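Side-chain contacts in dehalogenase (Rhodospirillaceae, PDB 6A41), which probably catalyses dehalogenation, using the Rossmann-type fold of the short-chain dehydrogenase/reductase family: residues A[131-136]-A[158-163]; A[103-108]-A[153-158]; A[58-63]-A[67-72]; A[20-25]-A[30-35]; A[200-205]-A[209-214]. All blocks are in the same frame, centred on the assembly; numbering follows the deposited sequence.

Overall arrangement
All five contacts belong to one Rossmann-type domain built round a parallel seven-stranded sheet. Along the chain contact 4 comes first, then contact 3; contacts 2 and 1 follow with their segments alternating, and contact 5 closes the series. Contacts 1 and 2 have centres about 10 Å apart, share Gly158 and both reach the second subunit, so the sheet core is tied directly to the dimer helices. Contacts 3 and 4 touch near one edge of the sheet, at strands 31-34 and 56-57, where Leu58 N bonds Ala34 O. Contact 5 lies near the surface, about 37 Å from contact 3 between centres, and meets contact 4 through Ser214 beside Arg23.

Contact 1 of 5, residues A[131-136]-A[158-163]; sequences IVFVSS and GLVSSL
This is a buried apolar strand-to-helix contact in which one aromatic ring, Phe133 on strand 129-136, packs against three aliphatic residues around the start of helix 160-167. The backbones stay well apart, with Phe133 CA and Val160 CA separated by 8.1 Å, and the ring spans that space. Phe133 leaves the strand toward the helix, and with CG anti to the carbonyl carbon (chi1 -66°) its ring comes to lie among the three side chains, which meet it obliquely at different ring atoms. Near the root of the ring, Phe133 CD1 lies 4.0 Å from Val160 CG2; these two side chains run past each other in opposite directions. Farther out, Phe133 CE2 is 4.1 Å from Leu159 CD1, and the far atom Phe133 CZ is 4.2 Å from Leu163 CD1. Both leucines cross the phenylalanine at roughly a right angle, each offering a CD1 methyl. Leu159 and Leu163 sit one helical turn apart, joined by the backbone bond from Leu163 N to Leu159 O, so their methyls come to the ring from successive turns. Pro112 and Thr116 of helix 98-126 also touch Phe133, while Leu159 and Leu163 reach on to Ser151 and Ala147 of the second subunit. Such a hydrophobic layer, with an inner parallel strand covered by helices, is the core of the three-layer alpha/beta Rossmann fold.

Contact 2 of 5, residues A[103-108]-A[153-158]; sequences DALEVM and RAAGNG
Helices 98-126 and 147-158 form the pair that short-chain dehydrogenase/reductase subunits commonly use for dimer packing, and here Met108, Arg153, Leu105 and Ala155 bring them together. The short segments approach to 9.0 Å between axes and cross at -31°. The CB of Arg153 points away from its partner helix, but a bend at chi2 (-63°) brings the guanidinium back across the gap. Met108, a selenomethionine, lays its SE over the centre of one guanidinium face, with SE 3.2 Å from Arg153 NE and 3.3 Å from Arg153 CZ. Because the heavy atom sits above the plane, the N-H groups remain directed to other partners: NE bonds Tyr149 OH and NH2 bonds Asp84 O. A leucine in place of Arg153 would probably leave Tyr149 OH and Asp84 O without these donors and Met108 SE without the flat group beneath it. Farther along, Leu105 CD2 rests 4.1 Å from Ala155 CB. The backbones come closest where Met108 O lies 3.7 Å from Gly156 CA, a residue whose lack of a side chain leaves room for that carbonyl. The spacing of Ser136, Tyr149 and Arg153 matches the Ser-Tyr-Arg triad of halohydrin dehalogenases, consistent with a related site. Ser135 and Ser136 of strand 129-136 touch Arg153, whereas Ala155 packs on Ala155 of the second subunit, and Glu106 forms a salt bridge with Arg102 there.

Contact 3 of 5, residues A[58-63]-A[67-72]; sequences LSAVEP and VELALK
Leu58 and Leu69 reach toward each other across the turn between the loop and helix 63-74: Leu58 comes down on Ala70 and the CG of Leu69, while Leu69 reaches past it to Ser59 and Ala60. Leu58 straddles Ala70 with its two methyls: Leu58 CD1 is 3.9 Å from Ala70 CB, while Leu58 CD2 sits 3.9 Å from Ala70 CA. Leu69 leaves the helix with CG anti to the backbone N (chi1 -166°), which carries its CD2 over the loop at Ser59 and Ala60. That CD2 methyl of Leu69 lies 3.6 Å from Ala60 N and 3.8 Å from Ala60 CB, and Ser59 OG, from an exposed residue, also borders it. At the other end the two segments are joined by the first turn of the helix itself. Val67 N donates to Pro63 O at 2.9 Å with an N-H...O angle of 164°, and Val67 CG2 tucks against the same oxygen at 3.4 Å. Glu62 occupies the N-cap position just ahead of this turn. Pro63 and Val67 face Leu118 of helix 98-126, Ala70 packs on Ile77, and Leu58 pairs through its backbone with Ala34, so the turn connects the edge of the sheet to the helix packed against it.

Contact 4 of 5, residues A[20-25]-A[30-35]; sequences GTTRIA and ATVLAH
Ala25 packs its single methyl on one branch of Val32, with Ala25 CB 3.7 Å from Val32 CG2. The valine points from strand 31-34 toward helix 18-27 with CG1 anti to the backbone N (chi1 174°), an orientation that puts its CG2 against the alanine and its CG1 on the side of Thr22. There the approach is looser: Thr22 OG1 and Val32 CG1 are 4.4 Å apart, and the hydroxyl is engaged in hydrogen bonds with Gly18 O and Tyr48 OH, so it meets the valine simply by packing. Ala30, just ahead of the strand, adds a second small side chain, with Ala30 CB 3.9 Å from Ala25 CB. The same Ala30 methyl lies 3.4 Å from Ala25 O, close beside the carbonyl that receives the backbone bond from Ala30 N. That bond measures 2.8 Å, with an N-H...O angle of 154°, and comes in from above the carbonyl plane; it ties the chain entering the strand back to the helix. It holds Ala25 CA and Ala30 CA 5.2 Å apart, and the small side chains of both residues are compatible with so close an approach. Cys222 of helix 214-225 packs on Ala25, and Ile8 of strand 7-10 touches Ala30. Strand 7-10, helix 18-27 and strand 31-34 form the first beta-alpha-beta unit, the right-handed crossover that opens the Rossmann fold and, in relatives of the family, frames a nucleotide site.

Contact 5 of 5, residues A[200-205]-A[209-214]; sequences AKMTAQ and GRLGKS
Met202, a selenomethionine on helix 196-204, makes the first touch along this helix, reaching out until its terminal CE is 4.4 Å from Leu211 CD1. That is a light apolar meeting of two methyl groups; Leu211 starts off alongside the helix segment, and its outer end comes nearer, to Met202. Leu193 and Tyr181 pack against Leu211 as well, and Phe188 and Leu192 border Met202. Thr203 follows and carries most of the remaining contact. Its OG1 lies between the backbone N and the carbonyl carbon (chi1 59°), where it bonds Met199 O one turn back, leaving CB and CG2 to face the returning chain. Thr203 CB stands 3.6 Å from Gly209 O, and Thr203 CG2 lies 3.8 Å from Arg210 CA and 4.3 Å from Leu211 N. This helix and returning loop belong to the region of short helices and loops between strand 172-179 and helix 214-225, which in short-chain dehydrogenase/reductase enzymes commonly borders the substrate pocket. Gly209 has positive phi (73°), a conformation glycine accepts readily as the chain doubles back. Arg210 turns its side chain away from the helix: Arg210 NH1 donates to Leu211 O at 3.1 Å with a bent N-H...O angle of 141°, and the same nitrogen forms a salt bridge with Glu216. Past Thr203, the carbonyl of Ala204 takes a weak hydrogen bond from Arg169 of the third subunit.

Contact 1 of 5, residues A[131-136]-A[158-163]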
# COMPACT_ATOMS: atom_id res chain seq x y z
N ILE A 131 -14.71 -15.44 5.51
CA ILE A 131 -14.07 -15.19 6.79
C ILE A 131 -13.72 -13.67 6.87
O ILE A 131 -13.05 -13.17 5.92
CB ILE A 131 -12.74 -15.97 6.91
CG1 ILE A 131 -12.76 -17.47 6.67
CG2 ILE A 131 -12.06 -15.68 8.24
CD1 ILE A 131 -13.31 -18.23 7.74
N VAL A 132 -14.21 -12.95 7.86
CA VAL A 132 -13.93 -11.51 8.01
C VAL A 132 -13.24 -11.28 9.34
O VAL A 132 -13.77 -11.70 10.39
CB VAL A 132 -15.17 -10.61 7.88
CG1 VAL A 132 -14.84 -9.12 8.16
CG2 VAL A 132 -16.00 -10.90 6.62
N PHE A 133 -12.02 -10.76 9.31
CA PHE A 133 -11.35 -10.33 10.49
C PHE A 133 -11.79 -8.94 10.82
O PHE A 133 -11.60 -7.97 10.00
CB PHE A 133 -9.82 -10.46 10.34
CG PHE A 133 -9.32 -11.88 10.22
CD1 PHE A 133 -9.36 -12.55 9.02
CD2 PHE A 133 -8.72 -12.50 11.26
CE1 PHE A 133 -8.88 -13.84 8.87
CE2 PHE A 133 -8.26 -13.83 11.13
CZ PHE A 133 -8.41 -14.49 9.94
N VAL A 134 -12.28 -8.70 12.00
CA VAL A 134 -12.53 -7.28 12.37
C VAL A 134 -11.27 -6.77 13.02
O VAL A 134 -10.87 -7.29 14.07
CB VAL A 134 -13.63 -7.09 13.35
CG1 VAL A 134 -14.00 -5.63 13.45
CG2 VAL A 134 -14.84 -7.88 12.85
N SER A 135 -10.62 -5.81 12.36
CA SER A 135 -9.25 -5.42 12.73
C SER A 135 -9.13 -3.87 12.81
O SER A 135 -10.15 -3.21 13.03
CB SER A 135 -8.21 -5.98 11.71
OG SER A 135 -6.88 -5.88 12.20
N SER A 136 -7.93 -3.35 12.66
CA SER A 136 -7.65 -1.96 12.85
C SER A 136 -7.01 -1.33 11.67
O SER A 136 -6.23 -2.03 10.99
CB SER A 136 -6.82 -1.77 14.10
OG SER A 136 -6.41 -0.43 14.24
N GLY A 158 -2.05 -9.33 8.56
CA GLY A 158 -1.06 -10.15 7.84
C GLY A 158 -1.41 -11.65 7.68
O GLY A 158 -0.76 -12.28 6.83
N LEU A 159 -2.48 -12.11 8.28
CA LEU A 159 -3.04 -13.44 7.90
C LEU A 159 -3.85 -13.46 6.58
O LEU A 159 -3.93 -14.49 5.92
CB LEU A 159 -3.89 -13.92 9.00
CG LEU A 159 -3.15 -14.22 10.31
CD1 LEU A 159 -4.20 -14.36 11.36
CD2 LEU A 159 -2.45 -15.56 10.14
N VAL A 160 -4.38 -12.30 6.18
CA VAL A 160 -5.49 -12.22 5.29
C VAL A 160 -5.13 -12.63 3.89
O VAL A 160 -5.78 -13.56 3.40
CB VAL A 160 -6.09 -10.81 5.36
CG1 VAL A 160 -7.10 -10.53 4.28
CG2 VAL A 160 -6.80 -10.59 6.73
N SER A 161 -4.09 -12.04 3.29
CA SER A 161 -3.84 -12.40 1.92
C SER A 161 -3.34 -13.86 1.75
O SER A 161 -3.62 -14.54 0.74
CB SER A 161 -2.89 -11.41 1.28
OG SER A 161 -1.65 -11.38 1.92
N SER A 162 -2.61 -14.35 2.74
CA SER A 162 -2.11 -15.79 2.73
C SER A 162 -3.26 -16.76 2.88
O SER A 162 -3.35 -17.75 2.13
CB SER A 162 -1.05 -16.02 3.85
OG SER A 162 0.02 -15.17 3.66
N LEU A 163 -4.16 -16.47 3.82
CA LEU A 163 -5.32 -17.36 3.93
C LEU A 163 -6.25 -17.25 2.73
O LEU A 163 -6.83 -18.25 2.31
CB LEU A 163 -6.07 -17.06 5.19
CG LEU A 163 -5.34 -17.46 6.50
CD1 LEU A 163 -6.13 -17.18 7.72
CD2 LEU A 163 -4.93 -18.91 6.43

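Contact 2 of 5, residues A[103-108]-A[153-158]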
# COMPACT_ATOMS: atom_id res chain seq x y z
N ASP A 103 0.51 -11.04 24.96
CA ASP A 103 -0.94 -11.10 25.15
C ASP A 103 -1.74 -10.43 23.99
O ASP A 103 -2.74 -11.01 23.55
CB ASP A 103 -1.37 -10.50 26.50
CG ASP A 103 -0.84 -11.32 27.68
OD1 ASP A 103 -0.24 -12.44 27.50
OD2 ASP A 103 -0.94 -10.87 28.82
N ALA A 104 -1.29 -9.26 23.50
CA ALA A 104 -1.93 -8.62 22.35
C ALA A 104 -1.87 -9.47 21.15
O ALA A 104 -2.87 -9.61 20.41
CB ALA A 104 -1.28 -7.29 22.09
N LEU A 105 -0.71 -10.09 20.92
CA LEU A 105 -0.59 -10.98 19.77
C LEU A 105 -1.44 -12.18 19.95
O LEU A 105 -1.99 -12.73 18.94
CB LEU A 105 0.86 -11.42 19.64
CG LEU A 105 1.80 -10.32 19.17
CD1 LEU A 105 3.25 -10.62 19.44
CD2 LEU A 105 1.63 -10.00 17.69
N GLU A 106 -1.53 -12.68 21.18
CA GLU A 106 -2.39 -13.87 21.40
C GLU A 106 -3.85 -13.61 21.02
O GLU A 106 -4.51 -14.45 20.37
CB GLU A 106 -2.33 -14.34 22.83
CG GLU A 106 -3.13 -15.59 23.13
CD GLU A 106 -2.43 -16.85 22.57
OE1 GLU A 106 -1.20 -16.81 22.29
OE2 GLU A 106 -3.14 -17.85 22.35
N VAL A 107 -4.36 -12.46 21.50
CA VAL A 107 -5.76 -12.12 21.31
C VAL A 107 -6.09 -11.74 19.86
O VAL A 107 -7.16 -12.08 19.37
CB VAL A 107 -6.16 -11.07 22.35
CG1 VAL A 107 -7.56 -10.54 22.03
CG2 VAL A 107 -6.06 -11.59 23.79
N MSE A 108 -5.18 -11.07 19.14
CA MSE A 108 -5.49 -10.41 17.93
C MSE A 108 -4.94 -11.17 16.72
O MSE A 108 -5.33 -10.84 15.60
CB MSE A 108 -5.11 -8.87 17.88
CG MSE A 108 -6.02 -8.20 18.94
SE MSE A 108 -5.83 -6.27 19.00
CE MSE A 108 -3.93 -6.16 19.60
N ARG A 153 -2.09 -5.79 15.62
CA ARG A 153 -3.13 -5.60 14.57
C ARG A 153 -2.52 -5.88 13.22
O ARG A 153 -3.15 -6.43 12.36
CB ARG A 153 -3.62 -4.18 14.59
CG ARG A 153 -4.56 -3.92 15.74
CD ARG A 153 -5.81 -4.75 15.66
NE ARG A 153 -6.89 -4.41 16.57
CZ ARG A 153 -7.97 -5.18 16.73
NH1 ARG A 153 -8.10 -6.38 16.15
NH2 ARG A 153 -8.89 -4.80 17.55
N ALA A 154 -1.28 -5.43 13.01
CA ALA A 154 -0.60 -5.78 11.73
C ALA A 154 -0.51 -7.32 11.54
O ALA A 154 -0.57 -7.76 10.43
CB ALA A 154 0.79 -5.19 11.68
N ALA A 155 -0.23 -8.06 12.62
CA ALA A 155 -0.12 -9.54 12.54
C ALA A 155 -1.45 -10.11 12.10
O ALA A 155 -1.49 -10.99 11.24
CB ALA A 155 0.31 -10.15 13.86
N GLY A 156 -2.50 -9.55 12.64
CA GLY A 156 -3.86 -9.95 12.27
C GLY A 156 -4.10 -9.71 10.80
O GLY A 156 -4.55 -10.62 10.04
N ASN A 157 -3.89 -8.46 10.38
CA ASN A 157 -4.08 -8.10 8.99
C ASN A 157 -3.20 -8.99 8.08
O ASN A 157 -3.55 -9.25 6.95
CB ASN A 157 -3.74 -6.61 8.73
CG ASN A 157 -4.76 -5.67 9.34
OD1 ASN A 157 -5.83 -6.09 9.79
ND2 ASN A 157 -4.42 -4.40 9.43
N GLY A 158 -2.05 -9.33 8.56
CA GLY A 158 -1.06 -10.15 7.84
C GLY A 158 -1.41 -11.65 7.68
O GLY A 158 -0.76 -12.28 6.83

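Contact 3 of 5, residues A[58-63]-A[67-72]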
# COMPACT_ATOMS: atom_id res chain seq x y z
N LEU A 58 -24.50 -18.70 21.97
CA LEU A 58 -24.01 -20.06 22.17
C LEU A 58 -23.49 -20.21 23.59
O LEU A 58 -22.79 -19.30 24.15
CB LEU A 58 -22.83 -20.28 21.22
CG LEU A 58 -23.31 -20.29 19.76
CD1 LEU A 58 -22.08 -20.04 18.85
CD2 LEU A 58 -23.86 -21.64 19.41
N SER A 59 -23.83 -21.32 24.21
CA SER A 59 -23.52 -21.46 25.64
C SER A 59 -22.08 -22.04 25.84
O SER A 59 -21.53 -21.94 26.91
CB SER A 59 -24.59 -22.33 26.33
OG SER A 59 -24.61 -23.55 25.65
N ALA A 60 -21.43 -22.50 24.78
CA ALA A 60 -20.01 -22.95 24.89
C ALA A 60 -19.11 -21.81 24.58
O ALA A 60 -19.40 -21.01 23.66
CB ALA A 60 -19.72 -24.13 23.98
N VAL A 61 -18.07 -21.68 25.40
CA VAL A 61 -17.18 -20.52 25.32
C VAL A 61 -15.81 -20.85 24.84
O VAL A 61 -15.19 -19.97 24.26
CB VAL A 61 -17.07 -19.70 26.62
CG1 VAL A 61 -18.49 -19.20 26.98
CG2 VAL A 61 -16.43 -20.49 27.76
N GLU A 62 -15.33 -22.09 25.02
CA GLU A 62 -14.03 -22.49 24.51
C GLU A 62 -14.09 -22.82 23.01
O GLU A 62 -15.11 -23.32 22.51
CB GLU A 62 -13.48 -23.62 25.30
CG GLU A 62 -13.27 -23.25 26.79
CD GLU A 62 -12.46 -21.93 26.98
OE1 GLU A 62 -11.49 -21.68 26.22
OE2 GLU A 62 -12.81 -21.08 27.86
N PRO A 63 -13.00 -22.49 22.27
CA PRO A 63 -13.02 -22.54 20.79
C PRO A 63 -13.53 -23.80 20.13
O PRO A 63 -14.51 -23.74 19.39
CB PRO A 63 -11.59 -22.23 20.40
CG PRO A 63 -11.16 -21.33 21.52
CD PRO A 63 -11.72 -21.98 22.75
N VAL A 67 -17.27 -23.99 18.43
CA VAL A 67 -17.45 -24.28 16.98
C VAL A 67 -18.29 -25.49 16.72
O VAL A 67 -19.15 -25.47 15.84
CB VAL A 67 -16.10 -24.34 16.22
CG1 VAL A 67 -16.25 -24.81 14.78
CG2 VAL A 67 -15.54 -22.97 16.24
N GLU A 68 -18.06 -26.55 17.48
CA GLU A 68 -18.84 -27.75 17.31
C GLU A 68 -20.34 -27.47 17.58
O GLU A 68 -21.19 -27.96 16.82
CB GLU A 68 -18.32 -28.82 18.25
CG GLU A 68 -19.16 -30.11 18.23
CD GLU A 68 -18.68 -31.17 19.21
OE1 GLU A 68 -17.48 -31.21 19.59
OE2 GLU A 68 -19.51 -31.98 19.61
N LEU A 69 -20.62 -26.71 18.64
CA LEU A 69 -21.94 -26.29 18.93
C LEU A 69 -22.57 -25.38 17.85
O LEU A 69 -23.77 -25.56 17.51
CB LEU A 69 -21.94 -25.57 20.26
CG LEU A 69 -23.28 -25.32 20.91
CD1 LEU A 69 -24.08 -26.60 21.17
CD2 LEU A 69 -23.05 -24.51 22.20
N ALA A 70 -21.81 -24.42 17.37
CA ALA A 70 -22.29 -23.47 16.30
C ALA A 70 -22.66 -24.32 15.14
O ALA A 70 -23.74 -24.17 14.56
CB ALA A 70 -21.18 -22.51 15.92
N LEU A 71 -21.81 -25.27 14.77
CA LEU A 71 -22.07 -26.10 13.58
C LEU A 71 -23.27 -27.00 13.73
O LEU A 71 -23.99 -27.22 12.79
CB LEU A 71 -20.86 -26.98 13.24
CG LEU A 71 -19.77 -26.18 12.52
CD1 LEU A 71 -18.54 -27.05 12.38
CD2 LEU A 71 -20.23 -25.76 11.05
N LYS A 72 -23.44 -27.62 14.89
CA LYS A 72 -24.66 -28.35 15.21
C LYS A 72 -25.98 -27.57 15.08
O LYS A 72 -27.01 -28.13 14.77
CB LYS A 72 -24.58 -28.86 16.65
CG LYS A 72 -24.20 -30.28 16.83
CD LYS A 72 -25.44 -31.12 17.16
CE LYS A 72 -25.10 -32.30 18.05
NZ LYS A 72 -23.87 -33.00 17.51

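Contact 4 of 5, residues A[20-25]-A[30-35]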
# COMPACT_ATOMS: atom_id res chain seq x y z
N GLY A 20 -23.01 -3.94 16.50
CA GLY A 20 -23.30 -3.31 15.15
C GLY A 20 -23.52 -4.42 14.14
O GLY A 20 -24.44 -4.37 13.36
N THR A 21 -22.61 -5.43 14.13
CA THR A 21 -22.70 -6.44 13.17
C THR A 21 -23.99 -7.27 13.41
O THR A 21 -24.66 -7.58 12.49
CB THR A 21 -21.48 -7.37 13.17
OG1 THR A 21 -20.28 -6.55 12.98
CG2 THR A 21 -21.60 -8.39 12.04
N THR A 22 -24.30 -7.63 14.65
CA THR A 22 -25.52 -8.43 14.91
C THR A 22 -26.75 -7.73 14.35
O THR A 22 -27.60 -8.32 13.65
CB THR A 22 -25.72 -8.58 16.42
OG1 THR A 22 -24.67 -9.35 16.97
CG2 THR A 22 -27.03 -9.27 16.73
N ARG A 23 -26.82 -6.46 14.72
CA ARG A 23 -27.95 -5.59 14.38
C ARG A 23 -28.21 -5.48 12.86
O ARG A 23 -29.37 -5.68 12.36
CB ARG A 23 -27.75 -4.17 14.95
CG ARG A 23 -28.94 -3.28 14.79
CD ARG A 23 -28.76 -1.82 15.29
NE ARG A 23 -28.40 -1.88 16.67
CZ ARG A 23 -27.22 -1.64 17.26
NH1 ARG A 23 -26.18 -1.23 16.64
NH2 ARG A 23 -27.16 -1.84 18.58
N ILE A 24 -27.16 -5.18 12.13
CA ILE A 24 -27.29 -5.10 10.67
C ILE A 24 -27.52 -6.47 10.03
O ILE A 24 -28.38 -6.56 9.14
CB ILE A 24 -26.08 -4.36 10.05
CG1 ILE A 24 -25.95 -2.90 10.56
CG2 ILE A 24 -26.24 -4.28 8.54
CD1 ILE A 24 -27.20 -2.04 10.35
N ALA A 25 -26.80 -7.51 10.47
CA ALA A 25 -26.95 -8.83 9.87
C ALA A 25 -28.44 -9.27 10.00
O ALA A 25 -29.05 -9.78 9.08
CB ALA A 25 -26.05 -9.79 10.58
N ALA A 30 -29.99 -12.24 8.04
CA ALA A 30 -29.17 -13.34 8.49
C ALA A 30 -29.70 -14.13 9.70
O ALA A 30 -30.44 -13.58 10.52
CB ALA A 30 -27.73 -12.87 8.78
N THR A 31 -29.21 -15.36 9.81
CA THR A 31 -29.28 -16.14 11.08
C THR A 31 -27.92 -15.89 11.80
O THR A 31 -26.88 -16.30 11.33
CB THR A 31 -29.42 -17.62 10.76
OG1 THR A 31 -30.59 -17.78 9.97
CG2 THR A 31 -29.47 -18.54 12.02
N VAL A 32 -27.97 -15.29 12.96
CA VAL A 32 -26.80 -14.93 13.67
C VAL A 32 -26.63 -15.87 14.86
O VAL A 32 -27.54 -16.06 15.68
CB VAL A 32 -26.90 -13.47 14.15
CG1 VAL A 32 -25.73 -13.13 15.04
CG2 VAL A 32 -27.00 -12.52 12.94
N LEU A 33 -25.43 -16.43 14.96
CA LEU A 33 -24.92 -17.18 16.06
C LEU A 33 -23.79 -16.39 16.71
O LEU A 33 -22.91 -15.86 16.01
CB LEU A 33 -24.30 -18.46 15.55
CG LEU A 33 -25.17 -19.35 14.70
CD1 LEU A 33 -24.45 -20.60 14.35
CD2 LEU A 33 -26.57 -19.55 15.33
N ALA A 34 -23.81 -16.27 18.01
CA ALA A 34 -22.88 -15.39 18.69
C ALA A 34 -22.17 -16.15 19.77
O ALA A 34 -22.84 -16.78 20.61
CB ALA A 34 -23.60 -14.18 19.29
N HIS A 35 -20.87 -15.98 19.81
CA HIS A 35 -19.99 -16.39 20.91
C HIS A 35 -19.63 -15.18 21.79
O HIS A 35 -19.51 -14.05 21.31
CB HIS A 35 -18.72 -17.01 20.35
CG HIS A 35 -17.55 -16.93 21.29
ND1 HIS A 35 -16.68 -15.87 21.25
CD2 HIS A 35 -17.12 -17.75 22.30
CE1 HIS A 35 -15.79 -16.01 22.23
NE2 HIS A 35 -16.02 -17.14 22.88

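Contact 5 of 5, residues A[200-205]-A[209-214]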
# COMPACT_ATOMS: atom_id res chain seq x y z
N ALA A 200 -12.85 16.94 20.04
CA ALA A 200 -12.38 18.00 19.13
C ALA A 200 -11.02 17.64 18.50
O ALA A 200 -10.77 17.86 17.26
CB ALA A 200 -12.34 19.38 19.83
N LYS A 201 -10.12 17.10 19.31
CA LYS A 201 -8.84 16.73 18.75
C LYS A 201 -8.97 15.57 17.76
O LYS A 201 -8.28 15.57 16.76
CB LYS A 201 -7.86 16.21 19.79
CG LYS A 201 -7.27 17.26 20.72
CD LYS A 201 -5.81 16.92 21.17
CE LYS A 201 -5.10 18.14 21.83
NZ LYS A 201 -5.70 18.40 23.19
N MSE A 202 -9.77 14.58 18.10
CA MSE A 202 -9.96 13.41 17.24
C MSE A 202 -10.60 13.76 15.89
O MSE A 202 -10.03 13.47 14.81
CB MSE A 202 -10.75 12.32 17.96
CG MSE A 202 -9.90 11.70 19.05
SE MSE A 202 -11.00 10.17 19.73
CE MSE A 202 -12.62 10.94 20.53
N THR A 203 -11.71 14.49 15.94
CA THR A 203 -12.41 14.77 14.70
C THR A 203 -11.71 15.73 13.81
O THR A 203 -11.88 15.65 12.60
CB THR A 203 -13.82 15.22 14.98
OG1 THR A 203 -13.81 16.39 15.77
CG2 THR A 203 -14.58 14.08 15.69
N ALA A 204 -10.88 16.59 14.36
CA ALA A 204 -9.99 17.43 13.51
C ALA A 204 -9.02 16.66 12.64
O ALA A 204 -8.63 17.18 11.63
CB ALA A 204 -9.18 18.42 14.35
N GLN A 205 -8.75 15.41 12.95
CA GLN A 205 -7.79 14.58 12.21
C GLN A 205 -8.43 13.44 11.39
O GLN A 205 -7.78 12.60 10.86
CB GLN A 205 -6.78 13.99 13.24
CG GLN A 205 -7.13 12.60 13.88
CD GLN A 205 -5.84 11.98 14.32
OE1 GLN A 205 -5.51 11.94 15.52
NE2 GLN A 205 -5.02 11.64 13.36
N GLY A 209 -14.64 14.25 9.55
CA GLY A 209 -14.89 15.21 10.66
C GLY A 209 -15.82 14.69 11.73
O GLY A 209 -16.38 15.49 12.47
N ARG A 210 -15.92 13.37 11.90
CA ARG A 210 -16.82 12.76 12.86
C ARG A 210 -16.36 11.33 13.15
O ARG A 210 -15.61 10.78 12.36
CB ARG A 210 -18.29 12.75 12.34
CG ARG A 210 -18.43 11.73 11.17
CD ARG A 210 -19.85 11.51 10.78
NE ARG A 210 -20.00 10.65 9.60
CZ ARG A 210 -20.18 9.36 9.60
NH1 ARG A 210 -20.22 8.56 10.72
NH2 ARG A 210 -20.32 8.83 8.40
N LEU A 211 -16.82 10.72 14.26
CA LEU A 211 -16.66 9.28 14.48
C LEU A 211 -17.67 8.48 13.74
O LEU A 211 -18.74 8.97 13.37
CB LEU A 211 -16.74 8.92 15.96
CG LEU A 211 -15.78 9.52 16.90
CD1 LEU A 211 -15.77 8.78 18.25
CD2 LEU A 211 -14.37 9.61 16.47
N GLY A 212 -17.31 7.24 13.46
CA GLY A 212 -18.16 6.36 12.75
C GLY A 212 -19.11 5.67 13.68
O GLY A 212 -18.97 5.67 14.92
N LYS A 213 -20.20 5.22 13.09
CA LYS A 213 -21.24 4.50 13.79
C LYS A 213 -21.02 3.01 13.80
O LYS A 213 -20.51 2.41 12.82
CB LYS A 213 -22.60 4.80 13.13
CG LYS A 213 -22.91 6.28 13.35
CD LYS A 213 -24.32 6.61 12.97
CE LYS A 213 -24.68 6.15 11.56
NZ LYS A 213 -25.61 7.19 10.94
N SER A 214 -21.45 2.38 14.91
CA SER A 214 -21.24 0.95 15.01
C SER A 214 -22.07 0.26 13.86
O SER A 214 -21.59 -0.74 13.33
CB SER A 214 -21.66 0.36 16.38
OG SER A 214 -23.04 0.57 16.44